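Local atomic coordinates of pyridine nucleotide-disulphide oxidoreductase dimerisation region (Escherichia coli BL21, PDB entry 6KYY), a protein that is a copper-binding, FAD-dependent flavoprotein disulfide reductase induced by hypochlorous acid and probably involved in resistance to reactive chlorine stress. Residues N186-F200 with L216-V229. Numbering follows the deposited sequence.
Sequences NFGSKVTILEAASLF and LRDQGVDIILNAHV. With CU (copper (II) ion), chain S.
Val-191, Ile-193 and Glu-195 pair with Asp-222 and Ile-224 through four backbone hydrogen bonds. Asp-222 N donates to Val-191 O at 2.8 Å, and Ile-193 N donates to Asp-222 O (3.0 Å). Ile-224 N then reaches Ile-193 O, and Ile-224 O receives Glu-195 N in an almost straight bond (178°). On the other side of strand 190-194, the backbones of Lys-190, Thr-192 and Leu-194 bond to Gly-166, Leu-168 and Ile-170; Thr-192 OG1 is bonded to His-167 NE2. Strands 190-194 and 221-224 run parallel, joined by helix 206-218 in a beta-alpha-beta crossover of the Rossmann-like pyridine nucleotide-disulfide reductase fold, 221-224 forming one edge strand of the parallel sheet. That helix ends in a Schellman motif at Gly-220, where Leu-216 O accepts Val-221 N. Past the strands, Ala-227 N bonds to Glu-195 O (3.2 Å) and Asn-226 N to Ala-197 O (3.1 Å), the latter donor well above the carbonyl plane. On the helix side, Ile-223 CD1 sits over a face of the Phe-200 ring, 4.0 Å from its centroid, in a CH-pi contact. Phe-200 CG, anti to the backbone N (chi1 175°), carries the ring beneath Ile-223, whose CG2 touches Phe-200 CD1 at 3.7 Å.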
loop_
_atom_site.group_PDB
_atom_site.type_symbol
_atom_site.label_atom_id
_atom_site.label_comp_id
_atom_site.label_asym_id
_atom_site.label_seq_id
_atom_site.Cartn_x
_atom_site.Cartn_y
_atom_site.Cartn_z
ATOM N N ASN B 186 16.540 13.127 -3.916
ATOM C CA ASN B 186 15.848 13.296 -2.643
ATOM C C ASN B 186 16.836 13.583 -1.520
ATOM O O ASN B 186 16.535 14.354 -0.600
ATOM C CB ASN B 186 15.023 12.050 -2.325
ATOM C CG ASN B 186 13.621 12.115 -2.896
ATOM O OD1 ASN B 186 13.120 13.189 -3.229
ATOM N ND2 ASN B 186 12.978 10.959 -3.006
ATOM N N PHE B 187 18.020 12.971 -1.582
ATOM C CA PHE B 187 19.065 13.203 -0.593
ATOM C C PHE B 187 19.704 14.579 -0.721
ATOM O O PHE B 187 20.509 14.948 0.140
ATOM C CB PHE B 187 20.146 12.128 -0.715
ATOM C CG PHE B 187 19.811 10.836 -0.020
ATOM C CD1 PHE B 187 19.278 10.835 1.257
ATOM C CD2 PHE B 187 20.041 9.621 -0.645
ATOM C CE1 PHE B 187 18.976 9.647 1.897
ATOM C CE2 PHE B 187 19.740 8.430 -0.011
ATOM C CZ PHE B 187 19.207 8.444 1.261
ATOM N N GLY B 188 19.376 15.336 -1.765
ATOM C CA GLY B 188 19.929 16.657 -1.973
ATOM C C GLY B 188 20.963 16.768 -3.074
ATOM O O GLY B 188 21.666 17.782 -3.134
ATOM N N SER B 189 21.073 15.771 -3.946
ATOM C CA SER B 189 22.095 15.743 -4.982
ATOM C C SER B 189 21.514 16.168 -6.324
ATOM O O SER B 189 20.366 15.848 -6.647
ATOM C CB SER B 189 22.702 14.342 -5.099
ATOM O OG SER B 189 23.272 14.135 -6.379
ATOM N N LYS B 190 22.309 16.902 -7.098
ATOM C CA LYS B 190 21.963 17.173 -8.485
ATOM C C LYS B 190 22.273 15.944 -9.331
ATOM O O LYS B 190 23.330 15.323 -9.185
ATOM C CB LYS B 190 22.726 18.388 -9.016
ATOM C CG LYS B 190 22.187 18.914 -10.342
ATOM C CD LYS B 190 23.157 19.871 -11.024
ATOM C CE LYS B 190 22.732 20.144 -12.463
ATOM N NZ LYS B 190 23.403 21.343 -13.043
ATOM N N VAL B 191 21.340 15.586 -10.207
ATOM C CA VAL B 191 21.434 14.367 -11.000
ATOM C C VAL B 191 21.339 14.722 -12.477
ATOM O O VAL B 191 20.614 15.646 -12.861
ATOM C CB VAL B 191 20.340 13.349 -10.611
ATOM C CG1 VAL B 191 20.698 11.963 -11.127
ATOM C CG2 VAL B 191 20.146 13.323 -9.102
ATOM N N THR B 192 22.079 13.981 -13.303
ATOM C CA THR B 192 22.044 14.137 -14.758
ATOM C C THR B 192 22.050 12.738 -15.368
ATOM O O THR B 192 23.090 12.073 -15.394
ATOM C CB THR B 192 23.224 14.963 -15.261
ATOM O OG1 THR B 192 23.168 16.278 -14.694
ATOM C CG2 THR B 192 23.187 15.071 -16.778
ATOM N N ILE B 193 20.892 12.294 -15.850
ATOM C CA ILE B 193 20.752 10.987 -16.484
ATOM C C ILE B 193 20.886 11.164 -17.989
ATOM O O ILE B 193 20.258 12.053 -18.580
ATOM C CB ILE B 193 19.414 10.320 -16.116
ATOM C CG1 ILE B 193 18.238 11.273 -16.342
ATOM C CG2 ILE B 193 19.426 9.866 -14.667
ATOM C CD1 ILE B 193 16.937 10.785 -15.731
ATOM N N LEU B 194 21.712 10.327 -18.611
ATOM C CA LEU B 194 21.992 10.401 -20.039
ATOM C C LEU B 194 21.480 9.135 -20.709
ATOM O O LEU B 194 21.953 8.035 -20.408
ATOM C CB LEU B 194 23.489 10.584 -20.294
ATOM C CG LEU B 194 24.167 11.655 -19.435
ATOM C CD1 LEU B 194 25.668 11.420 -19.357
ATOM C CD2 LEU B 194 23.863 13.048 -19.970
ATOM N N GLU B 195 20.517 9.294 -21.612
ATOM C CA GLU B 195 19.902 8.180 -22.320
ATOM C C GLU B 195 20.269 8.240 -23.796
ATOM O O GLU B 195 20.256 9.314 -24.406
ATOM C CB GLU B 195 18.380 8.203 -22.146
ATOM C CG GLU B 195 17.606 7.393 -23.177
ATOM C CD GLU B 195 17.665 5.902 -22.912
ATOM O OE1 GLU B 195 18.704 5.281 -23.221
ATOM O OE2 GLU B 195 16.672 5.350 -22.393
ATOM N N ALA B 196 20.602 7.079 -24.367
ATOM C CA ALA B 196 20.986 7.030 -25.774
ATOM C C ALA B 196 19.787 7.198 -26.698
ATOM O O ALA B 196 19.916 7.798 -27.773
ATOM C CB ALA B 196 21.708 5.717 -26.076
ATOM N N ALA B 197 18.625 6.676 -26.310
ATOM C CA ALA B 197 17.433 6.789 -27.136
ATOM C C ALA B 197 16.968 8.244 -27.215
ATOM O O ALA B 197 17.419 9.116 -26.468
ATOM C CB ALA B 197 16.313 5.904 -26.588
ATOM N N SER B 198 16.048 8.497 -28.143
ATOM C CA SER B 198 15.516 9.836 -28.362
ATOM C C SER B 198 14.242 10.111 -27.575
ATOM O O SER B 198 13.684 11.208 -27.692
ATOM C CB SER B 198 15.252 10.062 -29.856
ATOM O OG SER B 198 14.833 8.866 -30.489
ATOM N N LEU B 199 13.769 9.154 -26.780
ATOM C CA LEU B 199 12.561 9.324 -25.985
ATOM C C LEU B 199 12.814 8.825 -24.572
ATOM O O LEU B 199 13.386 7.746 -24.384
ATOM C CB LEU B 199 11.375 8.583 -26.611
ATOM C CG LEU B 199 10.525 9.390 -27.597
ATOM C CD1 LEU B 199 9.118 8.821 -27.690
ATOM C CD2 LEU B 199 10.485 10.862 -27.208
ATOM N N PHE B 200 12.389 9.612 -23.588
ATOM C CA PHE B 200 12.563 9.260 -22.184
ATOM C C PHE B 200 11.545 8.191 -21.800
ATOM O O PHE B 200 10.335 8.412 -21.915
ATOM C CB PHE B 200 12.411 10.504 -21.311
ATOM C CG PHE B 200 12.453 10.224 -19.838
ATOM C CD1 PHE B 200 13.554 9.610 -19.265
ATOM C CD2 PHE B 200 11.393 10.584 -19.023
ATOM C CE1 PHE B 200 13.594 9.356 -17.908
ATOM C CE2 PHE B 200 11.427 10.333 -17.666
ATOM C CZ PHE B 200 12.528 9.718 -17.107
ATOM N N LEU B 216 10.823 14.634 -11.908
ATOM C CA LEU B 216 12.268 14.571 -11.723
ATOM C C LEU B 216 12.933 15.916 -11.990
ATOM O O LEU B 216 13.932 16.247 -11.343
ATOM C CB LEU B 216 12.866 13.497 -12.631
ATOM C CG LEU B 216 12.610 12.042 -12.235
ATOM C CD1 LEU B 216 13.256 11.092 -13.231
ATOM C CD2 LEU B 216 13.124 11.781 -10.833
ATOM N N ARG B 217 12.397 16.702 -12.928
ATOM C CA ARG B 217 13.029 17.974 -13.269
ATOM C C ARG B 217 12.923 18.973 -12.124
ATOM O O ARG B 217 13.892 19.677 -11.817
ATOM C CB ARG B 217 12.408 18.554 -14.539
ATOM C CG ARG B 217 12.979 19.906 -14.934
ATOM C CD ARG B 217 12.157 20.575 -16.024
ATOM N NE ARG B 217 11.620 19.612 -16.980
ATOM C CZ ARG B 217 10.337 19.527 -17.312
ATOM N NH1 ARG B 217 9.452 20.349 -16.765
ATOM N NH2 ARG B 217 9.938 18.621 -18.194
ATOM N N ASP B 218 11.756 19.051 -11.480
ATOM C CA ASP B 218 11.571 19.997 -10.385
ATOM C C ASP B 218 12.408 19.642 -9.164
ATOM O O ASP B 218 12.626 20.502 -8.304
ATOM C CB ASP B 218 10.091 20.078 -10.009
ATOM C CG ASP B 218 9.220 20.514 -11.171
ATOM O OD1 ASP B 218 8.034 20.121 -11.209
ATOM O OD2 ASP B 218 9.722 21.247 -12.049
ATOM N N GLN B 219 12.879 18.400 -9.068
ATOM C CA GLN B 219 13.810 17.998 -8.026
ATOM C C GLN B 219 15.262 18.244 -8.412
ATOM O O GLN B 219 16.157 17.989 -7.600
ATOM C CB GLN B 219 13.611 16.517 -7.681
ATOM C CG GLN B 219 12.718 16.273 -6.474
ATOM C CD GLN B 219 12.658 14.811 -6.080
ATOM O OE1 GLN B 219 11.729 14.377 -5.399
ATOM N NE2 GLN B 219 13.651 14.041 -6.507
ATOM N N GLY B 220 15.515 18.727 -9.627
ATOM C CA GLY B 220 16.855 19.049 -10.071
ATOM C C GLY B 220 17.485 18.060 -11.027
ATOM O O GLY B 220 18.643 18.258 -11.416
ATOM N N VAL B 221 16.771 17.010 -11.423
ATOM C CA VAL B 221 17.338 15.991 -12.300
ATOM C C VAL B 221 17.300 16.487 -13.739
ATOM O O VAL B 221 16.241 16.870 -14.251
ATOM C CB VAL B 221 16.582 14.661 -12.151
ATOM C CG1 VAL B 221 17.150 13.619 -13.104
ATOM C CG2 VAL B 221 16.649 14.170 -10.715
ATOM N N ASP B 222 18.458 16.479 -14.395
ATOM C CA ASP B 222 18.573 16.869 -15.794
ATOM C C ASP B 222 18.489 15.621 -16.666
ATOM O O ASP B 222 19.269 14.679 -16.485
ATOM C CB ASP B 222 19.884 17.615 -16.037
ATOM C CG ASP B 222 19.905 18.352 -17.364
ATOM O OD1 ASP B 222 20.884 19.082 -17.622
ATOM O OD2 ASP B 222 18.945 18.205 -18.150
ATOM N N ILE B 223 17.548 15.615 -17.607
ATOM C CA ILE B 223 17.328 14.486 -18.503
ATOM C C ILE B 223 17.787 14.892 -19.896
ATOM O O ILE B 223 17.275 15.862 -20.468
ATOM C CB ILE B 223 15.856 14.046 -18.509
ATOM C CG1 ILE B 223 15.273 14.115 -17.096
ATOM C CG2 ILE B 223 15.723 12.643 -19.081
ATOM C CD1 ILE B 223 13.927 13.442 -16.953
ATOM N N ILE B 224 18.748 14.149 -20.443
ATOM C CA ILE B 224 19.316 14.426 -21.756
ATOM C C ILE B 224 19.209 13.168 -22.606
ATOM O O ILE B 224 19.639 12.089 -22.184
ATOM C CB ILE B 224 20.782 14.889 -21.662
ATOM C CG1 ILE B 224 20.891 16.153 -20.806
ATOM C CG2 ILE B 224 21.356 15.131 -23.050
ATOM C CD1 ILE B 224 22.313 16.524 -20.445
ATOM N N LEU B 225 18.640 13.309 -23.801
ATOM C CA LEU B 225 18.506 12.215 -24.748
ATOM C C LEU B 225 19.536 12.371 -25.866
ATOM O O LEU B 225 20.317 13.326 -25.898
ATOM C CB LEU B 225 17.082 12.166 -25.312
ATOM C CG LEU B 225 15.917 11.897 -24.354
ATOM C CD1 LEU B 225 16.318 10.932 -23.249
ATOM C CD2 LEU B 225 15.371 13.193 -23.771
ATOM N N ASN B 226 19.533 11.410 -26.795
ATOM C CA ASN B 226 20.429 11.418 -27.956
ATOM C C ASN B 226 21.894 11.494 -27.524
ATOM O O ASN B 226 22.677 12.297 -28.037
ATOM C CB ASN B 226 20.085 12.565 -28.910
ATOM C CG ASN B 226 18.609 12.625 -29.240
ATOM O OD1 ASN B 226 17.952 11.595 -29.359
ATOM N ND2 ASN B 226 18.081 13.835 -29.388
ATOM N N ALA B 227 22.265 10.639 -26.575
ATOM C CA ALA B 227 23.577 10.689 -25.938
ATOM C C ALA B 227 24.398 9.475 -26.355
ATOM O O ALA B 227 24.070 8.341 -25.989
ATOM C CB ALA B 227 23.437 10.756 -24.419
ATOM N N HIS B 228 25.462 9.716 -27.114
ATOM C CA HIS B 228 26.482 8.711 -27.401
ATOM C C HIS B 228 27.754 9.153 -26.686
ATOM O O HIS B 228 28.523 9.964 -27.211
ATOM C CB HIS B 228 26.709 8.548 -28.902
ATOM C CG HIS B 228 27.675 7.457 -29.249
ATOM N ND1 HIS B 228 27.627 6.209 -28.666
ATOM C CD2 HIS B 228 28.716 7.429 -30.114
ATOM C CE1 HIS B 228 28.596 5.457 -29.159
ATOM N NE2 HIS B 228 29.272 6.174 -30.039
ATOM N N VAL B 229 27.963 8.632 -25.482
ATOM C CA VAL B 229 29.149 8.958 -24.697
ATOM C C VAL B 229 30.339 8.202 -25.270
ATOM O O VAL B 229 30.260 6.995 -25.525
ATOM C CB VAL B 229 28.928 8.621 -23.215
ATOM C CG1 VAL B 229 30.250 8.610 -22.463
ATOM C CG2 VAL B 229 27.960 9.614 -22.588
HETATM CU CU CU S . 30.435 4.427 -30.020
#